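Long-range contact in heme-binding protein A / AI-2 binding protein A (Helicobacter pylori SS1, PDB 6OFQ), which is a periplasmic substrate-binding protein that captures peptides and probably hands them to an ABC transporter for import across the inner membrane: residues A[40-45]-A[52-57]. Numbering follows the deposited sequence.
Sequences DGSSMD and GESYVA
Asp40 begins the contact with its backbone: its O lies 3.9 Å from Glu53 CB on the first turn of helix 52-61. Residues 40-45 belong to the loop that links strand 32-37 to this helix in a type II periplasmic binding protein, so the contact is a strand-loop-helix connection folded back on itself. Asp40 CB points away from the helix, and OD2 accepts from Asp222 N and Trp219 NE1; Glu53, across the contact, extends its carboxylate to Arg37. At Gly41 the backbones come closest, with Gly41 CA packed directly on Ser54 CA at 3.6 Å.

Ser42 supplies the direct bond: its N donates to Ser54 OG over 2.9 Å, nearly straight at 162°. A chi1 of -61° sets that hydroxyl opposite the carbonyl carbon of Ser54 and beside its N, which puts OG within reach of Ser42 N. The same OG also bonds Asp51 OD1, just before the helix segment, so two polar partners fix its rotation. Ser43 approaches through its carbonyl: one water bridges the segments, its oxygen 2.9 Å from Ser43 O and 2.7 Å from Ser54 O. Ser43 OG accepts instead from Asp45 N, two residues on, at 3.1 Å, forming an ST turn within the loop. Asp45 CB points away from the helix; its OD2 forms a salt bridge with Arg125.

Met44 provides the apolar part. Its chain bends at chi2 (-71°), bringing the thioether end alongside the helix, while Phe216 and Trp219 of strand 214-220 also touch this side chain. Ala57 CB meets the last two atoms of Met44, CE at 3.9 Å and SD at 4.0 Å.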
loop_
_atom_site.group_PDB
_atom_site.type_symbol
_atom_site.label_atom_id
_atom_site.label_comp_id
_atom_site.label_asym_id
_atom_site.label_seq_id
_atom_site.Cartn_x
_atom_site.Cartn_y
_atom_site.Cartn_z
ATOM N N ASP A 40 -2.434 2.242 -13.990
ATOM C CA ASP A 40 -1.985 0.853 -14.148
ATOM C C ASP A 40 -0.971 0.460 -13.067
ATOM O O ASP A 40 -0.349 1.280 -12.456
ATOM C CB ASP A 40 -1.354 0.708 -15.528
ATOM C CG ASP A 40 -1.208 -0.719 -16.014
ATOM O OD1 ASP A 40 -1.793 -1.657 -15.432
ATOM O OD2 ASP A 40 -0.448 -0.851 -17.018
ATOM N N GLY A 41 -0.867 -0.852 -12.898
ATOM C CA GLY A 41 0.270 -1.394 -12.139
ATOM C C GLY A 41 1.596 -1.111 -12.825
ATOM O O GLY A 41 1.662 -0.807 -14.032
ATOM N N SER A 42 2.671 -1.259 -12.052
ATOM C CA SER A 42 4.019 -0.979 -12.498
ATOM C C SER A 42 4.882 -2.240 -12.612
ATOM O O SER A 42 5.978 -2.168 -13.189
ATOM C CB SER A 42 4.682 0.044 -11.553
ATOM O OG SER A 42 4.098 1.336 -11.709
ATOM N N SER A 43 4.407 -3.379 -12.130
ATOM C CA SER A 43 5.194 -4.615 -12.197
ATOM C C SER A 43 4.200 -5.758 -11.950
ATOM O O SER A 43 3.123 -5.543 -11.316
ATOM C CB SER A 43 6.320 -4.629 -11.159
ATOM O OG SER A 43 7.178 -5.778 -11.357
ATOM N N MET A 44 4.628 -6.970 -12.295
ATOM C CA MET A 44 4.006 -8.200 -11.862
ATOM C C MET A 44 4.837 -8.956 -10.790
ATOM O O MET A 44 4.430 -10.038 -10.406
ATOM C CB MET A 44 3.715 -9.118 -13.056
ATOM C CG MET A 44 2.635 -8.499 -13.928
ATOM S SD MET A 44 0.998 -8.516 -13.172
ATOM C CE MET A 44 0.225 -7.232 -14.150
ATOM N N ASP A 45 5.920 -8.367 -10.344
ATOM C CA ASP A 45 6.675 -8.882 -9.174
ATOM C C ASP A 45 6.419 -7.904 -8.019
ATOM O O ASP A 45 6.957 -6.802 -8.009
ATOM C CB ASP A 45 8.180 -8.994 -9.479
ATOM C CG ASP A 45 8.998 -9.502 -8.323
ATOM O OD1 ASP A 45 8.504 -9.619 -7.175
ATOM O OD2 ASP A 45 10.168 -9.906 -8.537
ATOM N N GLY A 52 -0.680 0.272 -4.335
ATOM C CA GLY A 52 -1.930 -0.465 -4.435
ATOM C C GLY A 52 -2.330 -0.801 -5.854
ATOM O O GLY A 52 -2.920 -1.851 -6.053
ATOM N N GLU A 53 -2.127 0.129 -6.795
ATOM C CA GLU A 53 -2.513 -0.212 -8.155
ATOM C C GLU A 53 -1.818 -1.439 -8.694
ATOM O O GLU A 53 -2.429 -2.305 -9.323
ATOM C CB GLU A 53 -2.352 0.997 -9.093
ATOM C CG GLU A 53 -3.240 2.213 -8.830
ATOM C CD GLU A 53 -4.711 2.040 -9.119
ATOM O OE1 GLU A 53 -5.242 0.934 -9.218
ATOM O OE2 GLU A 53 -5.382 3.097 -9.308
ATOM N N SER A 54 -0.524 -1.558 -8.445
ATOM C CA SER A 54 0.203 -2.766 -8.815
ATOM C C SER A 54 -0.365 -4.011 -8.107
ATOM O O SER A 54 -0.465 -5.085 -8.714
ATOM C CB SER A 54 1.675 -2.677 -8.500
ATOM O OG SER A 54 2.339 -1.606 -9.204
ATOM N N TYR A 55 -0.694 -3.845 -6.825
ATOM C CA TYR A 55 -1.178 -4.997 -6.073
ATOM C C TYR A 55 -2.555 -5.467 -6.430
ATOM O O TYR A 55 -2.890 -6.589 -6.018
ATOM C CB TYR A 55 -1.013 -4.760 -4.554
ATOM C CG TYR A 55 0.415 -4.571 -4.099
ATOM C CD1 TYR A 55 1.523 -5.060 -4.771
ATOM C CD2 TYR A 55 0.677 -3.918 -2.866
ATOM C CE1 TYR A 55 2.784 -4.866 -4.268
ATOM C CE2 TYR A 55 1.922 -3.779 -2.341
ATOM C CZ TYR A 55 3.003 -4.234 -3.055
ATOM O OH TYR A 55 4.279 -4.147 -2.512
ATOM N N VAL A 56 -3.324 -4.645 -7.160
ATOM C CA VAL A 56 -4.586 -5.171 -7.660
ATOM C C VAL A 56 -4.384 -6.486 -8.410
ATOM O O VAL A 56 -5.075 -7.475 -8.113
ATOM C CB VAL A 56 -5.285 -4.132 -8.566
ATOM C CG1 VAL A 56 -6.540 -4.763 -9.182
ATOM C CG2 VAL A 56 -5.620 -2.848 -7.819
ATOM N N ALA A 57 -3.451 -6.522 -9.340
ATOM C CA ALA A 57 -3.188 -7.779 -10.040
ATOM C C ALA A 57 -2.410 -8.812 -9.215
ATOM O O ALA A 57 -2.857 -9.962 -9.081
ATOM C CB ALA A 57 -2.476 -7.552 -11.367
HETATM O O HOH W 1 0.317 -5.003 -11.345
#